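Local coordinates for protein tail lysozyme, putative (Geobacter sulfurreducens, PDB 2IA7) that is of unknown function but probably serves as a gp25-like, lysozyme-related component of the baseplate of a phage-tail-like assembly, at residues S98-A103 against L108-Y113; C57-R62 against Y126-K131; A35-I40 against L85-I90; I40-A45 against N77-A82; G47-V50 against D54-C57. All blocks are in the same frame, centred on the assembly; numbering follows the deposited sequence. Where two conformers were deposited one is given.

Contact 1. Residues S98-A103 against L108-Y113; sequences SPREAA and LIDIEY
S98 and L108 form an antiparallel hydrogen-bonded pair, and this is the tight end of the contact: S98 N reaches L108 O at 2.7 Å, and L108 N returns a longer bond to S98 O at 3.2 Å. Beyond S98 the chain leaves the strand through a type I turn, P99 to A102. The S98 hydroxyl secures its start, since OG accepts from R100 N at 3.0 Å in an ST turn.

L108 is buried beneath the turn. Its CD1 packs on E101 CD at 3.5 Å, and its CB lies under one face of the R100 guanidinium, toward the rim. R100 crosses L108 at about a right angle. With CG between the backbone N and the carbonyl carbon (chi1 67°) and the chain extended to NE, R100 is carried back along the strand to D110. There the guanidinium grips the carboxylate end-on. NH1 binds D110 OD2 at 2.8 Å and NH2 binds D110 OD1 at 2.9 Å, each on a syn lone pair, and the two planes are only 7° apart.

This outer layer is the solvent side. R100 is exposed and near a bound 1,2-ethanediol, while E101 OE1 forms a salt bridge with R106. An alanine in place of D110 would probably leave both R100 nitrogens without their carboxylate and the guanidinium able to swing off L108. A buried leucine roofed by a surface ion pair thus closes the beta-hairpin of strands 90-98 and 106-115, two neighbours in the three-stranded antiparallel sheet, with 90-98 at its edge.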
# COMPACT_ATOMS: atom_id res chain seq x y z
N SER A 98 -8.09 6.12 5.51
CA SER A 98 -8.78 6.71 6.64
C SER A 98 -7.96 7.84 7.25
O SER A 98 -6.79 7.67 7.49
CB SER A 98 -8.99 5.65 7.72
OG SER A 98 -9.44 6.30 8.90
N PRO A 99 -8.60 8.94 7.61
CA PRO A 99 -7.92 10.00 8.34
C PRO A 99 -8.03 9.83 9.86
O PRO A 99 -7.82 10.80 10.64
CB PRO A 99 -8.71 11.24 7.88
CG PRO A 99 -10.10 10.72 7.73
CD PRO A 99 -9.99 9.27 7.30
N ARG A 100 -8.28 8.61 10.35
CA ARG A 100 -8.54 8.45 11.79
C ARG A 100 -7.34 8.77 12.69
O ARG A 100 -7.52 9.07 13.89
CB ARG A 100 -9.14 7.09 12.12
CG ARG A 100 -8.25 5.89 11.91
CD ARG A 100 -8.82 4.58 12.43
NE ARG A 100 -7.97 3.47 12.05
CZ ARG A 100 -8.08 2.74 10.94
NH1 ARG A 100 -9.01 3.00 10.03
NH2 ARG A 100 -7.20 1.81 10.67
N GLU A 101 -6.13 8.76 12.12
CA GLU A 101 -4.91 9.18 12.81
C GLU A 101 -4.31 10.43 12.19
O GLU A 101 -3.12 10.71 12.37
CB GLU A 101 -3.90 8.03 12.84
CG GLU A 101 -4.32 6.93 13.82
CD GLU A 101 -3.32 5.81 14.01
OE1 GLU A 101 -2.12 5.92 13.62
OE2 GLU A 101 -3.76 4.78 14.53
N ALA A 102 -5.12 11.19 11.47
CA ALA A 102 -4.62 12.40 10.81
C ALA A 102 -4.03 13.40 11.82
O ALA A 102 -3.00 14.02 11.53
CB ALA A 102 -5.71 13.05 9.98
N ALA A 103 -4.62 13.47 13.02
CA ALA A 103 -4.14 14.38 14.10
C ALA A 103 -2.71 14.06 14.51
O ALA A 103 -1.99 14.92 15.00
CB ALA A 103 -5.04 14.28 15.33
N LEU A 108 -3.99 6.22 7.19
CA LEU A 108 -3.93 4.77 7.28
C LEU A 108 -4.69 4.17 6.12
O LEU A 108 -5.85 4.57 5.87
CB LEU A 108 -4.51 4.31 8.62
CG LEU A 108 -3.75 4.76 9.86
CD1 LEU A 108 -4.48 4.22 11.12
CD2 LEU A 108 -2.25 4.44 9.89
N ILE A 109 -4.10 3.20 5.42
CA ILE A 109 -4.78 2.51 4.32
C ILE A 109 -5.23 1.18 4.84
O ILE A 109 -4.44 0.33 5.19
CB ILE A 109 -3.92 2.32 3.09
CG1 ILE A 109 -3.15 3.63 2.82
CG2 ILE A 109 -4.79 1.88 1.95
CD1 ILE A 109 -3.97 4.86 2.50
N ASP A 110 -6.55 1.01 4.96
CA ASP A 110 -7.16 -0.25 5.35
C ASP A 110 -7.38 -1.07 4.07
O ASP A 110 -8.14 -0.67 3.20
CB ASP A 110 -8.46 0.01 6.04
CG ASP A 110 -8.28 0.82 7.33
OD1 ASP A 110 -7.49 0.43 8.18
OD2 ASP A 110 -9.10 1.80 7.49
N ILE A 111 -6.70 -2.20 3.98
CA ILE A 111 -6.65 -3.04 2.84
C ILE A 111 -7.19 -4.42 3.21
O ILE A 111 -6.61 -5.12 4.02
CB ILE A 111 -5.20 -3.18 2.30
CG1 ILE A 111 -4.57 -1.80 1.97
CG2 ILE A 111 -5.24 -4.06 1.05
CD1 ILE A 111 -3.08 -1.83 1.72
N GLU A 112 -8.28 -4.79 2.55
CA GLU A 112 -8.87 -6.13 2.73
C GLU A 112 -8.61 -6.85 1.43
O GLU A 112 -8.80 -6.30 0.34
CB GLU A 112 -10.39 -6.10 3.02
CG GLU A 112 -10.80 -5.31 4.21
CD GLU A 112 -12.32 -5.33 4.44
OE1 GLU A 112 -12.94 -6.43 4.27
OE2 GLU A 112 -12.86 -4.23 4.77
N TYR A 113 -8.13 -8.08 1.51
CA TYR A 113 -7.78 -8.83 0.34
C TYR A 113 -7.99 -10.32 0.55
O TYR A 113 -8.07 -10.81 1.67
CB TYR A 113 -6.36 -8.50 -0.07
CG TYR A 113 -5.29 -8.91 0.92
CD1 TYR A 113 -4.68 -10.20 0.88
CD2 TYR A 113 -4.85 -8.03 1.93
CE1 TYR A 113 -3.69 -10.54 1.79
CE2 TYR A 113 -3.87 -8.38 2.82
CZ TYR A 113 -3.25 -9.62 2.74
OH TYR A 113 -2.30 -9.96 3.67

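Contact 2. Residues C57-R62 against Y126-K131; sequences CGIHDR and YPFYLK
I59 meets F128 where the short 3-10 turn 58-61 packs against the end of strand 120-129, an outer strand of the antiparallel sheet. The touching atom is the I59 CG2 methyl, which comes in obliquely at the far end of the ring, 3.5 Å from F128 CZ and just as far from CE1. I59 was modelled in two conformers, so this close packing describes one of them. In that conformer CG1 is anti to the backbone N (chi1 -157°), which puts CG2 between the N and the carbonyl carbon, turned to the ring. H60 adds a looser touch: its NE2 stands at the edge of the phenyl ring, near the ring plane, 4.2 Å from F128 CE1.

The next shell explains how these groups are held. The H60 imidazole is fixed by a hydrogen bond from NE2 to L42 O at the end of helix 30-42, and I59 CG2 also lies over one of its faces, toward the rim. The one methyl thus touches both rings. The turn itself is closed by D61 N to G58 O at 3.0 Å and R62 N to I59 O at 3.2 Å. Salt bridges from D61 to R46 and from R62 to E78 tie its outer side to the rest of the chain.

On the strand side F128 packs on I109 of the neighbouring strand, and I59 reaches I75 of helix 69-86, so the turn joins helix and sheet. One face of the F128 ring is taken by its own strand: Y126 CE2 lies 3.7 Å above the ring plane, displaced toward the rim.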
# COMPACT_ATOMS: atom_id res chain seq x y z
N CYS A 57 5.10 2.24 -5.78
CA CYS A 57 3.77 2.82 -5.68
C CYS A 57 3.81 4.32 -6.03
O CYS A 57 4.67 5.07 -5.54
CB CYS A 57 3.23 2.62 -4.28
SG CYS A 57 1.61 3.31 -4.00
N GLY A 58 2.91 4.75 -6.90
CA GLY A 58 2.91 6.11 -7.37
C GLY A 58 2.61 7.17 -6.35
O GLY A 58 2.83 8.34 -6.61
N ILE A 59 2.10 6.79 -5.17
CA ILE A 59 1.83 7.76 -4.12
C ILE A 59 3.07 8.59 -3.75
O ILE A 59 2.95 9.78 -3.43
CB ILE A 59 1.24 7.09 -2.87
CG1 ILE A 59 0.46 8.12 -2.05
CG2 ILE A 59 2.32 6.38 -2.08
CD1 ILE A 59 -0.63 8.83 -2.88
N HIS A 60 4.26 8.00 -3.86
CA HIS A 60 5.50 8.67 -3.52
C HIS A 60 5.85 9.79 -4.49
O HIS A 60 6.69 10.61 -4.17
CB HIS A 60 6.65 7.64 -3.43
CG HIS A 60 6.44 6.61 -2.36
ND1 HIS A 60 6.80 6.81 -1.04
CD2 HIS A 60 5.87 5.39 -2.41
CE1 HIS A 60 6.48 5.74 -0.33
NE2 HIS A 60 5.91 4.86 -1.14
N ASP A 61 5.25 9.81 -5.68
CA ASP A 61 5.49 10.89 -6.66
C ASP A 61 4.63 12.14 -6.43
O ASP A 61 4.87 13.17 -7.05
CB ASP A 61 5.25 10.38 -8.06
CG ASP A 61 6.15 9.20 -8.41
OD1 ASP A 61 7.35 9.26 -8.06
OD2 ASP A 61 5.67 8.24 -9.02
N ARG A 62 3.65 12.06 -5.54
CA ARG A 62 2.64 13.10 -5.41
C ARG A 62 3.03 14.15 -4.38
O ARG A 62 3.61 13.82 -3.37
CB ARG A 62 1.35 12.49 -4.94
CG ARG A 62 0.77 11.43 -5.86
CD ARG A 62 -0.38 12.01 -6.64
NE ARG A 62 -0.92 11.07 -7.62
CZ ARG A 62 -1.63 11.47 -8.69
NH1 ARG A 62 -1.87 12.75 -8.86
NH2 ARG A 62 -2.09 10.59 -9.55
N TYR A 126 -1.89 -0.12 6.35
CA TYR A 126 -0.62 0.43 5.91
C TYR A 126 -0.54 1.91 6.27
O TYR A 126 -1.34 2.70 5.76
CB TYR A 126 -0.39 0.24 4.41
CG TYR A 126 1.04 0.55 4.08
CD1 TYR A 126 2.05 -0.37 4.32
CD2 TYR A 126 1.38 1.80 3.57
CE1 TYR A 126 3.41 -0.04 4.10
CE2 TYR A 126 2.72 2.13 3.36
CZ TYR A 126 3.71 1.21 3.63
OH TYR A 126 4.99 1.63 3.35
N PRO A 127 0.44 2.33 7.10
CA PRO A 127 0.53 3.74 7.44
C PRO A 127 1.37 4.59 6.46
O PRO A 127 2.53 4.26 6.13
CB PRO A 127 1.17 3.72 8.82
CG PRO A 127 2.06 2.51 8.76
CD PRO A 127 1.42 1.52 7.84
N PHE A 128 0.78 5.70 6.02
CA PHE A 128 1.52 6.77 5.33
C PHE A 128 1.65 7.95 6.29
O PHE A 128 0.81 8.17 7.13
CB PHE A 128 0.86 7.20 4.03
CG PHE A 128 1.04 6.23 2.90
CD1 PHE A 128 2.27 6.05 2.31
CD2 PHE A 128 -0.04 5.57 2.37
CE1 PHE A 128 2.43 5.17 1.24
CE2 PHE A 128 0.12 4.68 1.31
CZ PHE A 128 1.36 4.49 0.74
N TYR A 129 2.79 8.63 6.22
CA TYR A 129 3.11 9.72 7.14
C TYR A 129 3.08 10.99 6.36
O TYR A 129 3.75 11.10 5.34
CB TYR A 129 4.52 9.50 7.72
CG TYR A 129 4.58 8.31 8.60
CD1 TYR A 129 4.71 7.06 8.06
CD2 TYR A 129 4.43 8.41 9.96
CE1 TYR A 129 4.68 5.92 8.86
CE2 TYR A 129 4.41 7.30 10.76
CZ TYR A 129 4.52 6.06 10.21
OH TYR A 129 4.49 4.95 11.02
N LEU A 130 2.27 11.95 6.79
CA LEU A 130 2.19 13.25 6.13
C LEU A 130 3.37 14.09 6.54
O LEU A 130 3.55 14.33 7.73
CB LEU A 130 0.91 13.97 6.52
CG LEU A 130 -0.37 13.37 6.00
CD1 LEU A 130 -1.53 13.68 6.97
CD2 LEU A 130 -0.63 13.88 4.59
N LYS A 131 4.21 14.46 5.58
CA LYS A 131 5.42 15.23 5.91
C LYS A 131 5.51 16.44 5.02
O LYS A 131 4.96 16.45 3.92
CB LYS A 131 6.70 14.40 5.69
CG LYS A 131 6.74 13.03 6.31
CD LYS A 131 7.13 13.01 7.77
CE LYS A 131 7.60 11.58 8.08
NZ LYS A 131 8.01 11.42 9.43

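Contact 3. Residues A35-I40 against L85-I90; sequences AESIRI and LWEPRI
S37 and E87 are turned to each other by their first torsions: S37 OG is anti to its N (chi1 174°), E87 CG likewise (chi1 -170°), and a bend at chi2 then lifts the E87 carboxylate to the hydroxyl. Helix 30-42 packs here against the type I turn E87 to I90 that follows helix 69-86, in the gp25-like two-helix, three-strand fold.

S37 OG, in one of its two modelled conformers, donates to E87 OE1 at 2.7 Å from the anti side. R89 takes the same carboxylate side-on. Its NH2 bonds to E87 OE1 at 2.8 Å and its NE to E87 OE2 at 2.9 Å; both oxygens lie in the guanidinium plane, although the nitrogens stand 30° out of the carboxylate plane. R89 N adds a bond to E87 OE2, so three R89 bonds, with S37 OG as a fourth in that conformer, satisfy this buried acid. R89 NH1 goes on to D33, back on helix 30-42.

Replacing E87 with an alanine would probably cost R89 NE and NH2 their side-on carboxylate and leave the S37 hydroxyl without this acceptor. Below this polar cluster the packing is apolar, with I38 CD1 meeting I90 CD1 at 3.8 Å.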
# COMPACT_ATOMS: atom_id res chain seq x y z
N ALA A 35 1.89 -10.46 2.85
CA ALA A 35 1.77 -9.27 3.69
C ALA A 35 3.04 -8.42 3.63
O ALA A 35 2.98 -7.21 3.42
CB ALA A 35 1.47 -9.65 5.12
N GLU A 36 4.19 -9.08 3.66
CA GLU A 36 5.46 -8.38 3.51
C GLU A 36 5.60 -7.71 2.14
O GLU A 36 6.05 -6.60 2.04
CB GLU A 36 6.60 -9.35 3.78
CG GLU A 36 7.95 -8.71 3.81
CD GLU A 36 9.03 -9.74 4.06
OE1 GLU A 36 9.46 -10.36 3.09
OE2 GLU A 36 9.41 -9.93 5.23
N SER A 37 5.22 -8.44 1.11
CA SER A 37 5.24 -7.93 -0.26
C SER A 37 4.38 -6.65 -0.43
O SER A 37 4.83 -5.66 -0.99
CB SER A 37 4.77 -9.00 -1.25
OG SER A 37 4.68 -8.42 -2.56
N ILE A 38 3.16 -6.68 0.11
CA ILE A 38 2.31 -5.53 0.14
C ILE A 38 3.03 -4.34 0.79
O ILE A 38 3.09 -3.25 0.21
CB ILE A 38 0.99 -5.77 0.88
CG1 ILE A 38 0.12 -6.74 0.05
CG2 ILE A 38 0.22 -4.49 1.04
CD1 ILE A 38 -1.08 -7.31 0.86
N ARG A 39 3.66 -4.58 1.90
CA ARG A 39 4.36 -3.49 2.57
C ARG A 39 5.54 -2.98 1.78
O ARG A 39 5.84 -1.79 1.80
CB ARG A 39 4.79 -3.91 3.98
CG ARG A 39 3.61 -4.20 4.91
CD ARG A 39 4.03 -4.54 6.34
NE ARG A 39 4.85 -5.74 6.53
CZ ARG A 39 4.42 -6.96 6.87
NH1 ARG A 39 3.16 -7.21 7.18
NH2 ARG A 39 5.33 -7.91 7.06
N ILE A 40 6.28 -3.89 1.14
CA ILE A 40 7.41 -3.51 0.27
C ILE A 40 6.94 -2.66 -0.88
O ILE A 40 7.51 -1.61 -1.15
CB ILE A 40 8.17 -4.73 -0.25
CG1 ILE A 40 8.90 -5.43 0.90
CG2 ILE A 40 9.17 -4.37 -1.30
CD1 ILE A 40 9.34 -6.85 0.55
N LEU A 85 -0.62 -4.61 -9.98
CA LEU A 85 0.54 -4.83 -10.81
C LEU A 85 1.56 -5.74 -10.14
O LEU A 85 2.09 -6.64 -10.82
CB LEU A 85 1.15 -3.50 -11.16
CG LEU A 85 2.33 -3.53 -12.12
CD1 LEU A 85 1.99 -4.23 -13.45
CD2 LEU A 85 2.79 -2.10 -12.37
N TRP A 86 1.93 -5.51 -8.89
CA TRP A 86 3.11 -6.15 -8.28
C TRP A 86 2.79 -7.29 -7.33
O TRP A 86 3.72 -7.97 -6.93
CB TRP A 86 3.96 -5.09 -7.59
CG TRP A 86 4.49 -4.10 -8.56
CD1 TRP A 86 4.16 -2.79 -8.68
CD2 TRP A 86 5.45 -4.37 -9.60
NE1 TRP A 86 4.87 -2.21 -9.73
CE2 TRP A 86 5.67 -3.16 -10.29
CE3 TRP A 86 6.17 -5.51 -9.98
CZ2 TRP A 86 6.54 -3.07 -11.37
CZ3 TRP A 86 7.05 -5.40 -11.04
CH2 TRP A 86 7.22 -4.19 -11.71
N GLU A 87 1.53 -7.51 -6.99
CA GLU A 87 1.19 -8.61 -6.06
C GLU A 87 0.02 -9.45 -6.61
O GLU A 87 -1.12 -9.35 -6.11
CB GLU A 87 0.93 -8.14 -4.66
CG GLU A 87 0.83 -9.29 -3.64
CD GLU A 87 1.81 -10.39 -3.89
OE1 GLU A 87 2.92 -10.29 -3.36
OE2 GLU A 87 1.49 -11.38 -4.58
N PRO A 88 0.30 -10.24 -7.64
CA PRO A 88 -0.76 -11.01 -8.29
C PRO A 88 -1.35 -12.14 -7.47
O PRO A 88 -2.35 -12.79 -7.89
CB PRO A 88 -0.06 -11.54 -9.55
CG PRO A 88 1.35 -11.60 -9.22
CD PRO A 88 1.59 -10.41 -8.31
N ARG A 89 -0.75 -12.46 -6.34
CA ARG A 89 -1.23 -13.56 -5.48
C ARG A 89 -2.50 -13.20 -4.70
O ARG A 89 -3.14 -14.08 -4.15
CB ARG A 89 -0.15 -13.96 -4.49
CG ARG A 89 1.01 -14.67 -5.15
CD ARG A 89 2.10 -15.03 -4.19
NE ARG A 89 2.71 -13.81 -3.66
CZ ARG A 89 3.70 -13.79 -2.80
NH1 ARG A 89 4.24 -14.91 -2.35
NH2 ARG A 89 4.18 -12.62 -2.38
N ILE A 90 -2.90 -11.94 -4.76
CA ILE A 90 -4.11 -11.46 -4.09
C ILE A 90 -5.14 -10.86 -5.01
O ILE A 90 -4.79 -10.39 -6.08
CB ILE A 90 -3.74 -10.45 -2.95
CG1 ILE A 90 -3.28 -9.10 -3.49
CG2 ILE A 90 -2.70 -11.09 -2.03
CD1 ILE A 90 -2.88 -8.08 -2.42

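Contact 4. Residues I40-A45 against N77-A82; sequences IILGTA and NEVKEA
L42 and I41, in the last turn of helix 30-42, pack on V79 and A82 of helix 69-86. Here the two helices lie side by side on one face of the antiparallel sheet, and all four side chains are buried.

L42 makes its contact at the tip. Its CB stands 5.8 Å from V79 CG1, still too far to touch. The next bond puts CG anti to the carbonyl carbon (chi1 -59°), bringing L42 CG to 4.6 Å from the same V79 CG1. The branches then close in: CD2 rests on V79 CG1 at 3.9 Å, and CD1 is almost as near it, so the valine methyl is held in the fork of the leucine. The two side chains cross at about a right angle. CD2 also passes A82 CB at a loose 4.5 Å, while on the sheet side L42 also touches I111 of strand 106-115, which V79 touches too.

One residue earlier, I41 sets its CG2 against A82 CB at 3.8 Å and equally near that residue's carbonyl O. The I41 and A82 CA atoms are 7.0 Å apart, and those of L42 and V79 6.8 Å, a close approach to which the small alanine probably contributes.

Where helix 30-42 ends, T44 OG1 folds back to donate to I40 O at 2.7 Å, tilted 32° from the carbonyl plane.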
# COMPACT_ATOMS: atom_id res chain seq x y z
N ILE A 40 6.28 -3.89 1.14
CA ILE A 40 7.41 -3.51 0.27
C ILE A 40 6.94 -2.66 -0.88
O ILE A 40 7.51 -1.61 -1.15
CB ILE A 40 8.17 -4.73 -0.25
CG1 ILE A 40 8.90 -5.43 0.90
CG2 ILE A 40 9.17 -4.37 -1.30
CD1 ILE A 40 9.34 -6.85 0.55
N ILE A 41 5.90 -3.10 -1.55
CA ILE A 41 5.40 -2.37 -2.70
C ILE A 41 4.97 -0.96 -2.37
O ILE A 41 5.36 -0.01 -3.03
CB ILE A 41 4.22 -3.13 -3.37
CG1 ILE A 41 4.71 -4.46 -3.92
CG2 ILE A 41 3.55 -2.27 -4.46
CD1 ILE A 41 3.62 -5.48 -4.04
N LEU A 42 4.18 -0.81 -1.29
CA LEU A 42 3.61 0.51 -0.93
C LEU A 42 4.74 1.43 -0.39
O LEU A 42 4.67 2.64 -0.53
CB LEU A 42 2.45 0.39 0.04
CG LEU A 42 1.27 -0.45 -0.44
CD1 LEU A 42 0.13 -0.46 0.57
CD2 LEU A 42 0.83 0.05 -1.85
N GLY A 43 5.75 0.83 0.22
CA GLY A 43 6.86 1.61 0.79
C GLY A 43 7.99 1.95 -0.16
O GLY A 43 8.99 2.56 0.28
N THR A 44 7.88 1.57 -1.42
CA THR A 44 8.91 1.82 -2.41
C THR A 44 8.42 2.83 -3.44
O THR A 44 7.38 2.68 -4.08
CB THR A 44 9.36 0.51 -3.13
OG1 THR A 44 9.76 -0.45 -2.15
CG2 THR A 44 10.53 0.76 -4.10
N ALA A 45 9.21 3.91 -3.60
CA ALA A 45 9.00 4.84 -4.67
C ALA A 45 9.54 4.27 -5.97
O ALA A 45 10.57 3.64 -5.98
CB ALA A 45 9.73 6.15 -4.36
N ASN A 77 -6.56 4.63 -4.99
CA ASN A 77 -6.48 3.98 -6.27
C ASN A 77 -5.03 3.84 -6.74
O ASN A 77 -4.70 2.86 -7.40
CB ASN A 77 -7.35 4.76 -7.26
CG ASN A 77 -8.84 4.65 -6.92
OD1 ASN A 77 -9.26 3.69 -6.25
ND2 ASN A 77 -9.64 5.62 -7.36
N GLU A 78 -4.15 4.70 -6.24
CA GLU A 78 -2.71 4.50 -6.43
C GLU A 78 -2.24 3.22 -5.72
O GLU A 78 -1.41 2.44 -6.24
CB GLU A 78 -1.91 5.68 -5.90
CG GLU A 78 -2.01 6.91 -6.78
CD GLU A 78 -0.94 6.96 -7.81
OE1 GLU A 78 -0.45 5.92 -8.27
OE2 GLU A 78 -0.60 8.08 -8.17
N VAL A 79 -2.77 2.97 -4.52
CA VAL A 79 -2.45 1.75 -3.79
C VAL A 79 -3.00 0.56 -4.56
O VAL A 79 -2.30 -0.44 -4.74
CB VAL A 79 -3.06 1.84 -2.40
CG1 VAL A 79 -3.07 0.50 -1.70
CG2 VAL A 79 -2.32 2.94 -1.57
N LYS A 80 -4.24 0.66 -5.04
CA LYS A 80 -4.84 -0.46 -5.74
C LYS A 80 -3.95 -0.80 -6.93
O LYS A 80 -3.63 -1.97 -7.18
CB LYS A 80 -6.22 -0.11 -6.29
CG LYS A 80 -7.32 -0.03 -5.24
CD LYS A 80 -8.62 0.49 -5.90
CE LYS A 80 -9.67 0.85 -4.88
NZ LYS A 80 -10.87 1.35 -5.59
N GLU A 81 -3.64 0.21 -7.75
CA GLU A 81 -2.91 -0.09 -8.97
C GLU A 81 -1.55 -0.73 -8.73
O GLU A 81 -1.15 -1.63 -9.45
CB GLU A 81 -2.76 1.15 -9.82
CG GLU A 81 -4.04 1.66 -10.41
CD GLU A 81 -4.75 0.77 -11.44
OE1 GLU A 81 -4.32 -0.34 -11.85
OE2 GLU A 81 -5.83 1.22 -11.89
N ALA A 82 -0.85 -0.27 -7.73
CA ALA A 82 0.45 -0.83 -7.37
C ALA A 82 0.34 -2.27 -6.93
O ALA A 82 1.17 -3.10 -7.33
CB ALA A 82 1.11 0.03 -6.31

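Contact 5. Residues G47-V50 against D54-C57; sequences GERV and DFGC
In the long loop between helix 30-42 and helix 69-86, R49 lays its guanidinium flat on the ring of F55, an off-centre cation-pi stack that holds two parts of the loop together. The planes are 15° apart and the group centres 4.2 Å. R49 CZ sits closest to F55 CE2, at 3.7 Å, and CD follows over F55 CD2 at 3.8 Å, so the end of the arginine runs along one side of the ring, with NH1 over its face. The extended R49 chain and F55 CG anti to the backbone N (chi1 -179°) bring the two flat groups face to face.

R49 is exposed and has a bound nitrate ion near its side chain. Inward, F55 meets W86 edge-to-face and also touches I40 and I41, which ties this surface stack to both helices.

Behind the stack, a water bridges the backbones. G47 has a positive phi (95°), where a CB would jam against the preceding carbonyl oxygen, and its N gives the water a weak bond. R49 N donates to the water more firmly, at 3.0 Å, and the water in turn donates to F55 O at 2.8 Å.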
# COMPACT_ATOMS: atom_id res chain seq x y z
N GLY A 47 11.64 4.18 -9.09
CA GLY A 47 13.00 4.70 -9.23
C GLY A 47 13.95 4.40 -8.09
O GLY A 47 15.16 4.57 -8.25
N GLU A 48 13.42 3.94 -6.96
CA GLU A 48 14.20 3.63 -5.76
C GLU A 48 15.09 2.42 -6.01
O GLU A 48 16.25 2.40 -5.60
CB GLU A 48 13.26 3.36 -4.58
CG GLU A 48 13.91 3.16 -3.21
CD GLU A 48 12.87 3.14 -2.01
OE1 GLU A 48 11.82 3.91 -1.98
OE2 GLU A 48 13.14 2.35 -1.05
N ARG A 49 14.55 1.44 -6.72
CA ARG A 49 15.30 0.26 -7.09
C ARG A 49 16.00 0.54 -8.39
O ARG A 49 15.37 0.66 -9.44
CB ARG A 49 14.38 -0.91 -7.29
CG ARG A 49 13.74 -1.31 -6.03
CD ARG A 49 13.24 -2.71 -6.14
NE ARG A 49 12.88 -3.22 -4.83
CZ ARG A 49 12.37 -4.42 -4.63
NH1 ARG A 49 12.17 -5.24 -5.66
NH2 ARG A 49 12.08 -4.80 -3.40
N VAL A 50 17.32 0.65 -8.29
CA VAL A 50 18.18 0.96 -9.43
C VAL A 50 17.94 -0.01 -10.59
O VAL A 50 17.84 0.42 -11.73
CB VAL A 50 19.66 0.92 -8.98
CG1 VAL A 50 20.61 0.89 -10.20
CG2 VAL A 50 19.95 2.09 -8.07
N ASP A 54 10.70 0.83 -12.42
CA ASP A 54 9.23 0.84 -12.48
C ASP A 54 8.55 0.30 -11.22
O ASP A 54 7.37 0.50 -11.01
CB ASP A 54 8.74 0.02 -13.68
CG ASP A 54 8.97 0.72 -15.01
OD1 ASP A 54 9.81 1.65 -15.09
OD2 ASP A 54 8.30 0.31 -15.99
N PHE A 55 9.30 -0.41 -10.38
CA PHE A 55 8.73 -1.02 -9.20
C PHE A 55 8.43 -0.01 -8.11
O PHE A 55 9.27 0.81 -7.78
CB PHE A 55 9.68 -2.06 -8.64
CG PHE A 55 9.15 -2.76 -7.42
CD1 PHE A 55 8.37 -3.89 -7.51
CD2 PHE A 55 9.48 -2.29 -6.15
CE1 PHE A 55 7.86 -4.47 -6.36
CE2 PHE A 55 8.99 -2.91 -4.99
CZ PHE A 55 8.18 -3.99 -5.10
N GLY A 56 7.24 -0.14 -7.51
CA GLY A 56 6.81 0.69 -6.41
C GLY A 56 5.40 1.22 -6.58
O GLY A 56 4.59 0.71 -7.37
N CYS A 57 5.10 2.24 -5.78
CA CYS A 57 3.77 2.82 -5.68
C CYS A 57 3.81 4.32 -6.03
O CYS A 57 4.67 5.07 -5.54
CB CYS A 57 3.23 2.62 -4.28
SG CYS A 57 1.61 3.31 -4.00
O HOH W 1 11.98 1.26 -8.22

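Contacts 3 and 4 share I40 and the same helix pair, 30-42 with 69-86, with centres 9 Å apart. Along the chain, contact 5 is nested within the loop closed by contact 4, and contact 4 within that of contact 3; contact 1 opens later, inside the loop closed by contact 2. Contact 2 crosses contacts 3 and 4 along the chain and shares C57 with contact 5. Contacts 1 and 2, centres 12 Å apart, meet on neighbouring strands of the sheet. I111 joins contact 1 to contact 4, and Y113 joins it to contact 3. Contact 5 lies farthest from contact 1, about 24 Å between centres. The result is a compact two-helix, three-strand core carrying a surface loop.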